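Local coordinates for cell surface protein (Faecalibacterium prausnitzii A2-165, PDB 4GT6) that is of unknown function but, as an extracellular protein built from BspA-type leucine-rich repeats, probably binds other proteins at the bacterial cell surface, at residues 16-21 with 42-47; 87-92 with 114-119; 163-168 with 182-187; 334-339 with 354-359. All coordinates share one frame; numbering follows the deposited sequence. Where two conformers were deposited one is given.

How the contacts relate
This chain is a leucine-rich-repeat part of a longer surface protein, and its four contacts follow one another in series; none nests in or crosses another. Contact 1, nearest the N terminus, closes a loop of 20 residues and joins two strands of a mixed sheet that are not neighbours in it. Contact 2 closes 21 residues and sets one repeat turn on the next; the centres of contacts 1 and 2 are about 30 Å apart. Contact 3, with 13 residues between its segments, does the same; the centres of contacts 2 and 3 are about 19 Å apart. Contact 4 closes 14 residues, and the centres of contacts 3 and 4 are about 37 Å apart. Contacts 1 and 4 lie on opposite sides of the chain's centre.

Contact 1 of 4, residues 16-21 with 42-47; sequences FILNAD and VTHGAY. With EDO (1,2-ethanediol), chain O; EDO (1,2-ethanediol), chain Q.
Phe16 and Val42 meet between two strands of the mixed sheet at the N-terminal end of the chain, where strands 16-18 and 42-44 cross at 64° with their axes 9.4 Å apart. At that spacing the backbones do not meet each other, and side chains span the gap. Val42 CG2 stands almost on the normal over the middle of the Phe16 ring, 3.5 Å from its centroid, a CH-pi contact in which the flat aromatic face accepts the valine methyl. Phe16 CG lies between its own backbone N and carbonyl carbon (chi1 62°), which helps turn the ring to face Val42. At the ring's edge, Phe16 CZ comes 3.5 Å from Thr43 O, and His44 CB also lies near the ring plane. Further out, Leu18 CD1 reaches His44 ND1 at 4.2 Å. An alanine in place of Phe16 would probably open a gap between the strands and leave Val42 CG2 without the face it rests on. Beyond His44 the chain reverses in a type II' turn through Gly45, whose positive phi suits glycine. Phe16 and Val42 both touch Ala24 of strand 24-29 and Asp11 of strand 9-11, while Tyr49 of strand 47-54 packs on Leu18 and Val42 and Tyr9 stacks on the His44 ring.

Contact 2 of 4, residues 87-92 with 114-119; sequences TSLKRV and SELTDI
Lys90 and Glu115 form a salt bridge between successive turns of the repeat, with Lys90 NZ 2.9 Å from Glu115 OE1. A bend at the lysine's second torsion (chi2 -62°) helps bring NZ to Glu115, and NZ meets OE1 from above the carboxylate plane, 67° out of it. Waters flank the pair: one donates to Glu115 OE1 and also bonds Ser88 OG, another accepts from Lys90 NZ and donates to Glu115 O. An alanine at Glu115 would probably leave Lys90 without its charged mate and take from the first water the carboxylate oxygen it donates to. Backbone bonds follow. Thr117 N donates nearly straight to Lys90 O at 2.9 Å, with Asp118 N adding a weak bond, and Val92 N donates to Asp118 O at 3.0 Å, so Arg91 and Asp118 form a single beta bridge. Deeper in, Leu116 CD1 packs 3.9 Å from Val92 CG2 and 4.3 Å from Leu89 CG. CG of Leu116, turned anti to the backbone N (chi1 178°), helps place it there. The chemistry thus comes in three layers: leucine and valine packing inside, direct backbone bonds between the turns, and the salt bridge with its waters on the partly exposed side.

Contact 3 of 4, residues 163-168 with 182-187; sequences HTVTLP and TALTQI. With EDO (1,2-ethanediol), chain J; EDO (1,2-ethanediol), chain H.
Gln186 reaches across to the 163-168 segment, and its course shows how the two turns are sewn together. From CB, the chain puts CG between the backbone N and carbonyl carbon (chi1 67°), then bends again at chi2 (-68°), carrying the amide back toward the preceding turn. At the tip the two amide atoms part company. OE1 accepts from the neighbouring Thr185 OG1, which stands above the carbonyl plane. NE2 faces His163 O at 3.2 Å and Thr164 OG1 at 3.3 Å, both weak, poorly aligned bonds, and gives a further bond to a water at 3.0 Å. That water also accepts from Val165 N and donates to Gln186 O, so it bridges the backbones of the two strands. Thr164 OG1 has a second partner in His163 ND1 at 2.8 Å, either of which could donate. His163 O is used more than once: Thr185 N donates to it at 3.2 Å, and Leu184 CA leans on it as a CA-H...O contact. On the inner side Leu184 CD2 meets Val165 CG2 at 3.8 Å, branched apolar side chains suited to the stacking of successive turns. Strands 164-166 and 186-189 belong to separate short parallel sheets, one running on from strand 141-143 and the other to strand 209-212; repeated turns joined in this way are typical of the leucine-rich-repeat solenoid.

Contact 4 of 4, residues 334-339 with 354-359; sequences EQLERI and SNCTAL
Leu336 and Leu359 lie side by side and point the same way, the apolar heart of a contact between two successive turns. Leu359 CD1 comes 4.2 Å from Leu336 CG and 3.8 Å from Ile339 CG2, which it crosses at a slant. Both leucines have CG anti to the backbone N (chi1 -177° in Leu336, -168° in Leu359), and this shared torsion, on backbones set side by side, helps them run alongside each other; Cys356 SG touches Leu336 CD2 more loosely. Ala358 CB rests 3.3 Å from Glu334 O, an approach to the backbone that the small methyl suits. Glu337 CA meets Ala358 O at 3.4 Å in a CA-H...O contact.

Two waters link polar atoms of the two segments. One donates to Leu336 O at 2.6 Å and accepts from Ala358 N at 2.9 Å; the other donates to Glu334 O at 2.7 Å and also bonds Thr357 OG1. Leu359 N lies near Leu336 O at too poor an angle to bond it, and gives a weak bond back to Cys356 O, closing the type I turn from Cys356 to Leu359.

Outside this shell, Glu337 is held by backbone bonds to Lys314, Asn360 and Asn361, and Arg338 by salt bridges to Asp317 and Glu363 and by a hydrogen bond to Ser315 OG. Phe353, Ile316 and Ile362 touch Ile339. Between the two segments themselves, cohesion thus probably comes from apolar packing and bridging waters rather than direct polar bonds, which resume in the backbone at Asn360 and Asn361.

Contact 1 of 4, residues 16-21 with 42-47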
loop_
_atom_site.group_PDB
_atom_site.type_symbol
_atom_site.label_atom_id
_atom_site.label_comp_id
_atom_site.label_asym_id
_atom_site.label_seq_id
_atom_site.Cartn_x
_atom_site.Cartn_y
_atom_site.Cartn_z
ATOM N N PHE A 16 12.056 -13.118 30.530
ATOM C CA PHE A 16 11.102 -12.038 30.714
ATOM C C PHE A 16 11.655 -10.959 31.611
ATOM O O PHE A 16 12.599 -11.180 32.386
ATOM C CB PHE A 16 9.775 -12.590 31.307
ATOM C CG PHE A 16 9.926 -13.232 32.675
ATOM C CD1 PHE A 16 10.291 -14.574 32.797
ATOM C CD2 PHE A 16 9.744 -12.483 33.841
ATOM C CE1 PHE A 16 10.474 -15.156 34.061
ATOM C CE2 PHE A 16 9.922 -13.072 35.106
ATOM C CZ PHE A 16 10.249 -14.411 35.206
ATOM N N ILE A 17 11.037 -9.796 31.519
ATOM C CA ILE A 17 11.323 -8.645 32.381
ATOM C C ILE A 17 10.036 -8.345 33.178
ATOM O O ILE A 17 8.944 -8.780 32.781
ATOM C CB ILE A 17 11.855 -7.415 31.606
ATOM C CG1 ILE A 17 10.813 -6.876 30.587
ATOM C CG2 ILE A 17 13.224 -7.728 30.958
ATOM C CD1 ILE A 17 11.088 -5.476 30.003
ATOM N N LEU A 18 10.176 -7.603 34.278
ATOM C CA LEU A 18 9.049 -7.248 35.136
ATOM C C LEU A 18 8.593 -5.843 34.834
ATOM O O LEU A 18 9.409 -4.925 34.710
ATOM C CB LEU A 18 9.435 -7.419 36.625
ATOM C CG LEU A 18 10.050 -8.787 36.997
ATOM C CD1 LEU A 18 10.517 -8.814 38.461
ATOM C CD2 LEU A 18 9.081 -9.948 36.717
ATOM N N ASN A 19 7.266 -5.680 34.692
ATOM C CA ASN A 19 6.614 -4.403 34.402
ATOM C C ASN A 19 6.213 -3.687 35.698
ATOM O O ASN A 19 6.077 -4.337 36.743
ATOM C CB ASN A 19 5.397 -4.659 33.529
ATOM C CG ASN A 19 5.776 -5.343 32.232
ATOM O OD1 ASN A 19 6.843 -5.096 31.676
ATOM N ND2 ASN A 19 4.940 -6.243 31.762
ATOM N N ALA A 20 6.007 -2.359 35.617
ATOM C CA ALA A 20 5.625 -1.506 36.751
ATOM C C ALA A 20 4.267 -1.913 37.375
ATOM O O ALA A 20 4.024 -1.575 38.534
ATOM C CB ALA A 20 5.561 -0.049 36.303
ATOM N N ASP A 21 3.379 -2.591 36.609
ATOM C CA ASP A 21 2.051 -2.991 37.114
ATOM C C ASP A 21 2.049 -4.456 37.599
ATOM O O ASP A 21 0.984 -5.062 37.703
ATOM C CB ASP A 21 0.976 -2.780 36.026
ATOM C CG ASP A 21 1.113 -3.693 34.823
ATOM O OD1 ASP A 21 2.171 -4.347 34.687
ATOM O OD2 ASP A 21 0.161 -3.742 34.001
ATOM N N VAL A 42 4.449 -16.380 34.640
ATOM C CA VAL A 42 5.856 -16.706 34.890
ATOM C C VAL A 42 6.121 -16.477 36.379
ATOM O O VAL A 42 5.448 -15.654 37.016
ATOM C CB VAL A 42 6.869 -15.944 33.989
ATOM C CG1 VAL A 42 6.764 -16.394 32.524
ATOM C CG2 VAL A 42 6.710 -14.428 34.114
ATOM N N THR A 43 7.100 -17.196 36.916
ATOM C CA THR A 43 7.462 -17.082 38.329
ATOM C C THR A 43 8.863 -16.505 38.470
ATOM O O THR A 43 9.773 -16.869 37.716
ATOM C CB THR A 43 7.340 -18.458 39.022
ATOM O OG1 THR A 43 5.992 -18.908 38.881
ATOM C CG2 THR A 43 7.699 -18.410 40.526
ATOM N N HIS A 44 9.019 -15.586 39.439
ATOM C CA HIS A 44 10.309 -15.054 39.848
ATOM C C HIS A 44 10.291 -14.800 41.359
ATOM O O HIS A 44 9.453 -14.050 41.861
ATOM C CB HIS A 44 10.742 -13.797 39.079
ATOM C CG HIS A 44 12.109 -13.359 39.502
ATOM N ND1 HIS A 44 12.300 -12.195 40.231
ATOM C CD2 HIS A 44 13.290 -14.022 39.416
ATOM C CE1 HIS A 44 13.595 -12.158 40.507
ATOM N NE2 HIS A 44 14.229 -13.240 40.046
ATOM N N GLY A 45 11.198 -15.458 42.070
ATOM C CA GLY A 45 11.283 -15.333 43.522
ATOM C C GLY A 45 10.019 -15.818 44.200
ATOM O O GLY A 45 9.543 -16.921 43.917
ATOM N N ALA A 46 9.424 -14.949 45.031
ATOM C CA ALA A 46 8.203 -15.228 45.799
ATOM C C ALA A 46 6.913 -14.912 45.022
ATOM O O ALA A 46 5.830 -15.126 45.571
ATOM C CB ALA A 46 8.219 -14.415 47.090
ATOM N N TYR A 47 7.011 -14.393 43.777
ATOM C CA TYR A 47 5.808 -13.950 43.067
ATOM C C TYR A 47 5.580 -14.578 41.702
ATOM O O TYR A 47 6.511 -14.963 40.999
ATOM C CB TYR A 47 5.801 -12.408 42.896
ATOM C CG TYR A 47 5.959 -11.645 44.199
ATOM C CD1 TYR A 47 4.872 -11.434 45.045
ATOM C CD2 TYR A 47 7.187 -11.103 44.569
ATOM C CE1 TYR A 47 5.017 -10.736 46.252
ATOM C CE2 TYR A 47 7.346 -10.412 45.777
ATOM C CZ TYR A 47 6.257 -10.223 46.611
ATOM O OH TYR A 47 6.425 -9.535 47.796
HETATM C C1 EDO O . 4.460 -19.066 44.284
HETATM O O1 EDO O . 4.011 -17.723 44.208
HETATM C C2 EDO O . 5.864 -19.186 43.654
HETATM O O2 EDO O . 6.777 -18.326 44.316
HETATM C C1 EDO Q . 10.379 -21.308 38.297
HETATM O O1 EDO Q . 10.768 -22.013 37.130
HETATM C C2 EDO Q . 11.291 -20.071 38.475
HETATM O O2 EDO Q . 11.155 -19.223 37.347
#

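Contact 2 of 4, residues 87-92 with 114-119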
loop_
_atom_site.group_PDB
_atom_site.type_symbol
_atom_site.label_atom_id
_atom_site.label_comp_id
_atom_site.label_asym_id
_atom_site.label_seq_id
_atom_site.Cartn_x
_atom_site.Cartn_y
_atom_site.Cartn_z
ATOM N N THR A 87 7.397 -17.352 8.146
ATOM C CA THR A 87 6.774 -17.515 6.828
ATOM C C THR A 87 5.918 -18.763 6.673
ATOM O O THR A 87 5.245 -18.873 5.651
ATOM C CB THR A 87 7.834 -17.462 5.707
ATOM O OG1 THR A 87 8.741 -18.519 5.927
ATOM C CG2 THR A 87 8.639 -16.144 5.717
ATOM N N SER A 88 5.895 -19.671 7.661
ATOM C CA SER A 88 4.996 -20.827 7.570
ATOM C C SER A 88 3.942 -20.777 8.687
ATOM O O SER A 88 3.147 -21.712 8.842
ATOM C CB SER A 88 5.801 -22.133 7.624
ATOM O OG SER A 88 6.459 -22.346 6.376
ATOM N N LEU A 89 3.949 -19.689 9.476
ATOM C CA LEU A 89 2.996 -19.516 10.571
ATOM C C LEU A 89 1.570 -19.419 9.979
ATOM O O LEU A 89 1.296 -18.516 9.178
ATOM C CB LEU A 89 3.356 -18.280 11.406
ATOM C CG LEU A 89 2.380 -17.879 12.535
ATOM C CD1 LEU A 89 2.303 -18.968 13.626
ATOM C CD2 LEU A 89 2.846 -16.540 13.198
ATOM N N LYS A 90 0.705 -20.383 10.332
ATOM C CA LYS A 90 -0.667 -20.457 9.784
ATOM C C LYS A 90 -1.697 -19.741 10.622
ATOM O O LYS A 90 -2.670 -19.207 10.079
ATOM C CB LYS A 90 -1.147 -21.931 9.699
ATOM C CG LYS A 90 -0.298 -22.900 8.873
ATOM C CD LYS A 90 -0.240 -22.494 7.421
ATOM C CE LYS A 90 0.254 -23.597 6.499
ATOM N NZ LYS A 90 0.284 -23.111 5.075
ATOM N N ARG A 91 -1.532 -19.789 11.951
ATOM C CA ARG A 91 -2.547 -19.262 12.856
ATOM C C ARG A 91 -1.966 -18.717 14.141
ATOM O O ARG A 91 -0.971 -19.243 14.659
ATOM C CB ARG A 91 -3.582 -20.373 13.189
ATOM C CG ARG A 91 -3.051 -21.564 14.025
ATOM C CD ARG A 91 -3.944 -22.809 14.002
ATOM N NE ARG A 91 -4.103 -23.312 12.637
ATOM C CZ ARG A 91 -3.250 -24.126 12.015
ATOM N NH1 ARG A 91 -2.186 -24.601 12.653
ATOM N NH2 ARG A 91 -3.457 -24.473 10.754
ATOM N N VAL A 92 -2.617 -17.696 14.666
ATOM C CA VAL A 92 -2.283 -17.071 15.934
ATOM C C VAL A 92 -3.593 -17.101 16.687
ATOM O O VAL A 92 -4.500 -16.367 16.298
ATOM C CB VAL A 92 -1.684 -15.650 15.756
ATOM C CG1 VAL A 92 -1.430 -15.024 17.112
ATOM C CG2 VAL A 92 -0.383 -15.709 14.960
ATOM N N SER A 114 3.609 -14.845 5.367
ATOM C CA SER A 114 2.910 -15.038 4.100
ATOM C C SER A 114 1.963 -16.256 4.064
ATOM O O SER A 114 1.215 -16.396 3.093
ATOM C CB SER A 114 3.904 -15.084 2.940
ATOM O OG SER A 114 4.717 -16.241 2.995
ATOM N N GLU A 115 1.909 -17.075 5.130
ATOM C CA GLU A 115 0.970 -18.205 5.171
ATOM C C GLU A 115 -0.069 -18.035 6.274
ATOM O O GLU A 115 -0.926 -18.906 6.460
ATOM C CB GLU A 115 1.712 -19.550 5.322
ATOM C CG GLU A 115 2.415 -19.865 4.018
ATOM C CD GLU A 115 3.001 -21.254 3.847
ATOM O OE1 GLU A 115 2.927 -22.060 4.796
ATOM O OE2 GLU A 115 3.451 -21.560 2.720
ATOM N N LEU A 116 -0.029 -16.880 6.960
ATOM C CA LEU A 116 -0.908 -16.594 8.088
ATOM C C LEU A 116 -2.355 -16.352 7.601
ATOM O O LEU A 116 -2.574 -15.522 6.733
ATOM C CB LEU A 116 -0.354 -15.378 8.857
ATOM C CG LEU A 116 -1.151 -14.891 10.056
ATOM C CD1 LEU A 116 -1.225 -15.978 11.196
ATOM C CD2 LEU A 116 -0.550 -13.579 10.570
ATOM N N THR A 117 -3.298 -17.161 8.081
ATOM C CA THR A 117 -4.708 -17.038 7.656
ATOM C C THR A 117 -5.665 -16.708 8.810
ATOM O O THR A 117 -6.697 -16.076 8.573
ATOM C CB THR A 117 -5.198 -18.326 6.964
ATOM O OG1 THR A 117 -5.021 -19.448 7.839
ATOM C CG2 THR A 117 -4.491 -18.586 5.642
ATOM N N ASP A 118 -5.340 -17.151 10.033
ATOM C CA ASP A 118 -6.208 -16.974 11.200
ATOM C C ASP A 118 -5.584 -16.022 12.191
ATOM O O ASP A 118 -4.570 -16.355 12.808
ATOM C CB ASP A 118 -6.495 -18.337 11.867
ATOM C CG ASP A 118 -7.134 -19.385 10.968
ATOM O OD1 ASP A 118 -7.696 -19.007 9.915
ATOM O OD2 ASP A 118 -7.081 -20.580 11.325
ATOM N N ILE A 119 -6.190 -14.833 12.348
ATOM C CA ILE A 119 -5.689 -13.822 13.279
ATOM C C ILE A 119 -6.805 -13.265 14.216
ATOM O O ILE A 119 -7.077 -12.063 14.163
ATOM C CB ILE A 119 -4.949 -12.659 12.544
ATOM C CG1 ILE A 119 -5.742 -12.105 11.344
ATOM C CG2 ILE A 119 -3.563 -13.071 12.158
ATOM C CD1 ILE A 119 -5.304 -10.659 10.860
HETATM O O HOH W 1 4.850 -23.884 4.733
HETATM O O HOH W 2 -1.731 -20.911 4.872
#

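Contact 3 of 4, residues 163-168 with 182-187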
loop_
_atom_site.group_PDB
_atom_site.type_symbol
_atom_site.label_atom_id
_atom_site.label_comp_id
_atom_site.label_asym_id
_atom_site.label_seq_id
_atom_site.Cartn_x
_atom_site.Cartn_y
_atom_site.Cartn_z
ATOM N N HIS A 163 -9.233 -9.598 -0.020
ATOM C CA HIS A 163 -10.238 -9.080 -0.964
ATOM C C HIS A 163 -11.307 -8.202 -0.309
ATOM O O HIS A 163 -12.044 -7.520 -1.031
ATOM C CB HIS A 163 -10.894 -10.232 -1.741
ATOM C CG HIS A 163 -11.638 -11.205 -0.875
ATOM N ND1 HIS A 163 -12.901 -10.915 -0.387
ATOM C CD2 HIS A 163 -11.262 -12.425 -0.421
ATOM C CE1 HIS A 163 -13.264 -11.975 0.324
ATOM N NE2 HIS A 163 -12.297 -12.892 0.359
ATOM N N THR A 164 -11.437 -8.254 1.028
ATOM C CA THR A 164 -12.430 -7.447 1.745
ATOM C C THR A 164 -11.829 -6.932 3.039
ATOM O O THR A 164 -11.258 -7.709 3.810
ATOM C CB THR A 164 -13.727 -8.256 2.020
ATOM O OG1 THR A 164 -14.257 -8.761 0.797
ATOM C CG2 THR A 164 -14.808 -7.430 2.718
ATOM N N VAL A 165 -11.972 -5.621 3.284
ATOM C CA VAL A 165 -11.539 -4.983 4.526
ATOM C C VAL A 165 -12.685 -4.121 5.007
ATOM O O VAL A 165 -13.201 -3.290 4.243
ATOM C CB VAL A 165 -10.207 -4.174 4.456
ATOM C CG1 VAL A 165 -9.905 -3.480 5.797
ATOM C CG2 VAL A 165 -9.026 -5.067 4.086
ATOM N N THR A 166 -13.069 -4.295 6.265
ATOM C CA THR A 166 -14.101 -3.467 6.878
ATOM C C THR A 166 -13.414 -2.482 7.815
ATOM O O THR A 166 -12.740 -2.892 8.768
ATOM C CB THR A 166 -15.154 -4.334 7.576
ATOM O OG1 THR A 166 -15.729 -5.188 6.589
ATOM C CG2 THR A 166 -16.264 -3.490 8.260
ATOM N N LEU A 167 -13.541 -1.174 7.504
ATOM C CA LEU A 167 -12.966 -0.134 8.347
ATOM C C LEU A 167 -14.039 0.438 9.251
ATOM O O LEU A 167 -15.171 0.628 8.799
ATOM C CB LEU A 167 -12.320 0.986 7.508
ATOM C CG LEU A 167 -11.111 0.603 6.638
ATOM C CD1 LEU A 167 -10.524 1.849 6.004
ATOM C CD2 LEU A 167 -10.035 -0.065 7.460
ATOM N N PRO A 168 -13.702 0.734 10.523
ATOM C CA PRO A 168 -14.709 1.284 11.441
ATOM C C PRO A 168 -14.903 2.785 11.284
ATOM O O PRO A 168 -14.052 3.467 10.719
ATOM C CB PRO A 168 -14.092 0.981 12.810
ATOM C CG PRO A 168 -12.638 1.090 12.593
ATOM C CD PRO A 168 -12.397 0.567 11.197
ATOM N N THR A 182 -3.174 -5.206 -2.780
ATOM C CA THR A 182 -4.158 -6.131 -2.217
ATOM C C THR A 182 -5.169 -6.575 -3.285
ATOM O O THR A 182 -5.233 -5.997 -4.372
ATOM C CB THR A 182 -4.861 -5.515 -0.995
ATOM O OG1 THR A 182 -5.545 -4.329 -1.401
ATOM C CG2 THR A 182 -3.893 -5.228 0.153
ATOM N N ALA A 183 -5.977 -7.581 -2.955
ATOM C CA ALA A 183 -6.981 -8.132 -3.871
ATOM C C ALA A 183 -8.359 -7.508 -3.636
ATOM O O ALA A 183 -9.361 -8.127 -4.015
ATOM C CB ALA A 183 -7.060 -9.650 -3.689
ATOM N N LEU A 184 -8.429 -6.291 -3.017
ATOM C CA LEU A 184 -9.722 -5.651 -2.704
ATOM C C LEU A 184 -10.623 -5.552 -3.935
ATOM O O LEU A 184 -10.174 -5.047 -4.966
ATOM C CB LEU A 184 -9.488 -4.226 -2.153
ATOM C CG LEU A 184 -8.829 -4.129 -0.776
ATOM C CD1 LEU A 184 -8.558 -2.659 -0.440
ATOM C CD2 LEU A 184 -9.718 -4.797 0.313
ATOM N N THR A 185 -11.865 -6.045 -3.838
ATOM C CA THR A 185 -12.822 -5.960 -4.960
ATOM C C THR A 185 -13.686 -4.702 -4.779
ATOM O O THR A 185 -14.307 -4.207 -5.723
ATOM C CB THR A 185 -13.662 -7.252 -5.040
ATOM O OG1 THR A 185 -14.188 -7.542 -3.736
ATOM C CG2 THR A 185 -12.830 -8.439 -5.484
ATOM N N GLN A 186 -13.736 -4.206 -3.539
ATOM C CA GLN A 186 -14.449 -2.995 -3.173
ATOM C C GLN A 186 -13.761 -2.315 -2.005
ATOM O O GLN A 186 -13.043 -2.965 -1.226
ATOM C CB GLN A 186 -15.934 -3.259 -2.825
ATOM C CG GLN A 186 -16.156 -4.083 -1.537
ATOM C CD GLN A 186 -15.688 -5.515 -1.675
ATOM O OE1 GLN A 186 -16.055 -6.219 -2.624
ATOM N NE2 GLN A 186 -14.769 -5.941 -0.806
ATOM N N ILE A 187 -13.978 -0.985 -1.913
ATOM C CA ILE A 187 -13.486 -0.088 -0.867
ATOM C C ILE A 187 -14.635 0.761 -0.334
ATOM O O ILE A 187 -15.378 1.328 -1.141
ATOM C CB ILE A 187 -12.366 0.864 -1.416
ATOM C CG1 ILE A 187 -11.099 0.141 -1.871
ATOM C CG2 ILE A 187 -12.004 1.953 -0.408
ATOM C CD1 ILE A 187 -10.255 1.073 -2.774
HETATM C C1 EDO J . -11.488 -1.042 2.125
HETATM O O1 EDO J . -12.827 -0.804 2.512
HETATM C C2 EDO J . -10.563 -0.151 2.970
HETATM O O2 EDO J . -10.957 1.205 2.807
HETATM C C1 EDO H . -5.108 -9.113 -6.786
HETATM O O1 EDO H . -5.427 -9.108 -8.149
HETATM C C2 EDO H . -3.866 -8.240 -6.516
HETATM O O2 EDO H . -4.071 -6.872 -6.909
HETATM O O HOH W 3 -13.475 -4.167 1.173
#

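Contact 4 of 4, residues 334-339 with 354-359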
loop_
_atom_site.group_PDB
_atom_site.type_symbol
_atom_site.label_atom_id
_atom_site.label_comp_id
_atom_site.label_asym_id
_atom_site.label_seq_id
_atom_site.Cartn_x
_atom_site.Cartn_y
_atom_site.Cartn_z
ATOM N N GLU A 334 5.219 -1.680 -26.383
ATOM C CA GLU A 334 5.599 -2.556 -27.502
ATOM C C GLU A 334 4.860 -2.272 -28.827
ATOM O O GLU A 334 5.351 -2.695 -29.873
ATOM C CB GLU A 334 5.409 -4.043 -27.110
ATOM C CG GLU A 334 4.016 -4.407 -26.611
ATOM C CD GLU A 334 3.830 -5.803 -26.042
ATOM O OE1 GLU A 334 4.503 -6.150 -25.043
ATOM O OE2 GLU A 334 2.935 -6.517 -26.543
ATOM N N GLN A 335 3.702 -1.581 -28.793
ATOM C CA GLN A 335 2.916 -1.299 -30.000
ATOM C C GLN A 335 2.984 0.178 -30.407
ATOM O O GLN A 335 2.405 0.565 -31.429
ATOM C CB GLN A 335 1.449 -1.723 -29.801
ATOM C CG GLN A 335 1.199 -3.225 -29.973
ATOM C CD GLN A 335 -0.261 -3.585 -29.785
ATOM O OE1 GLN A 335 -1.162 -3.058 -30.454
ATOM N NE2 GLN A 335 -0.533 -4.487 -28.848
ATOM N N LEU A 336 3.701 1.012 -29.627
ATOM C CA LEU A 336 3.832 2.440 -29.916
ATOM C C LEU A 336 4.638 2.647 -31.193
ATOM O O LEU A 336 5.807 2.275 -31.230
ATOM C CB LEU A 336 4.472 3.170 -28.721
ATOM C CG LEU A 336 4.623 4.691 -28.810
ATOM C CD1 LEU A 336 3.243 5.397 -28.889
ATOM C CD2 LEU A 336 5.392 5.207 -27.600
ATOM N N GLU A 337 3.990 3.181 -32.251
ATOM C CA GLU A 337 4.605 3.398 -33.579
ATOM C C GLU A 337 4.944 4.846 -33.832
ATOM O O GLU A 337 5.929 5.138 -34.508
ATOM C CB GLU A 337 3.652 2.955 -34.719
ATOM C CG GLU A 337 3.270 1.488 -34.743
ATOM C CD GLU A 337 2.124 1.125 -35.676
ATOM O OE1 GLU A 337 1.469 2.044 -36.223
ATOM O OE2 GLU A 337 1.864 -0.088 -35.841
ATOM N N ARG A 338 4.082 5.753 -33.345
ATOM C CA ARG A 338 4.189 7.174 -33.600
ATOM C C ARG A 338 4.116 7.991 -32.324
ATOM O O ARG A 338 3.245 7.763 -31.481
ATOM C CB ARG A 338 3.053 7.605 -34.547
ATOM C CG ARG A 338 3.101 9.065 -35.002
ATOM C CD ARG A 338 1.755 9.512 -35.535
ATOM N NE ARG A 338 1.637 10.967 -35.517
ATOM C CZ ARG A 338 0.996 11.664 -34.583
ATOM N NH1 ARG A 338 0.359 11.040 -33.599
ATOM N NH2 ARG A 338 0.959 12.988 -34.645
ATOM N N ILE A 339 5.003 8.978 -32.213
ATOM C CA ILE A 339 4.968 9.915 -31.092
ATOM C C ILE A 339 5.307 11.311 -31.607
ATOM O O ILE A 339 6.296 11.484 -32.315
ATOM C CB ILE A 339 5.831 9.502 -29.860
ATOM C CG1 ILE A 339 5.657 10.543 -28.701
ATOM C CG2 ILE A 339 7.308 9.282 -30.227
ATOM C CD1 ILE A 339 5.751 10.004 -27.334
ATOM N N SER A 354 12.369 2.921 -23.673
ATOM C CA SER A 354 12.995 1.599 -23.635
ATOM C C SER A 354 11.953 0.534 -23.958
ATOM O O SER A 354 10.781 0.703 -23.624
ATOM C CB SER A 354 13.643 1.336 -22.279
ATOM O OG SER A 354 12.717 1.467 -21.213
ATOM N N ASN A 355 12.366 -0.532 -24.658
ATOM C CA ASN A 355 11.498 -1.647 -25.078
ATOM C C ASN A 355 10.246 -1.148 -25.845
ATOM O O ASN A 355 9.119 -1.574 -25.570
ATOM C CB ASN A 355 11.099 -2.534 -23.884
ATOM C CG ASN A 355 12.244 -3.316 -23.295
ATOM O OD1 ASN A 355 12.677 -3.070 -22.166
ATOM N ND2 ASN A 355 12.745 -4.293 -24.036
ATOM N N CYS A 356 10.463 -0.189 -26.758
ATOM C CA CYS A 356 9.469 0.377 -27.670
ATOM C C CYS A 356 9.894 -0.043 -29.083
ATOM O O CYS A 356 10.332 0.780 -29.900
ATOM C CB CYS A 356 9.369 1.891 -27.511
ATOM S SG CYS A 356 8.474 2.405 -26.019
ATOM N N THR A 357 9.780 -1.350 -29.342
ATOM C CA THR A 357 10.268 -1.979 -30.572
ATOM C C THR A 357 9.444 -1.617 -31.844
ATOM O O THR A 357 9.984 -1.742 -32.945
ATOM C CB THR A 357 10.413 -3.501 -30.383
ATOM O OG1 THR A 357 9.173 -4.062 -29.961
ATOM C CG2 THR A 357 11.498 -3.856 -29.370
ATOM N N ALA A 358 8.195 -1.131 -31.710
ATOM C CA ALA A 358 7.408 -0.757 -32.894
ATOM C C ALA A 358 7.604 0.724 -33.275
ATOM O O ALA A 358 7.110 1.152 -34.322
ATOM C CB ALA A 358 5.930 -1.044 -32.662
ATOM N N LEU A 359 8.341 1.490 -32.444
ATOM C CA LEU A 359 8.566 2.929 -32.607
ATOM C C LEU A 359 9.443 3.247 -33.825
ATOM O O LEU A 359 10.660 3.047 -33.792
ATOM C CB LEU A 359 9.161 3.512 -31.308
ATOM C CG LEU A 359 9.227 5.026 -31.151
ATOM C CD1 LEU A 359 7.841 5.674 -31.319
ATOM C CD2 LEU A 359 9.794 5.393 -29.781
HETATM O O HOH W 4 6.683 -4.656 -31.164
HETATM O O HOH W 5 6.980 0.527 -29.725
#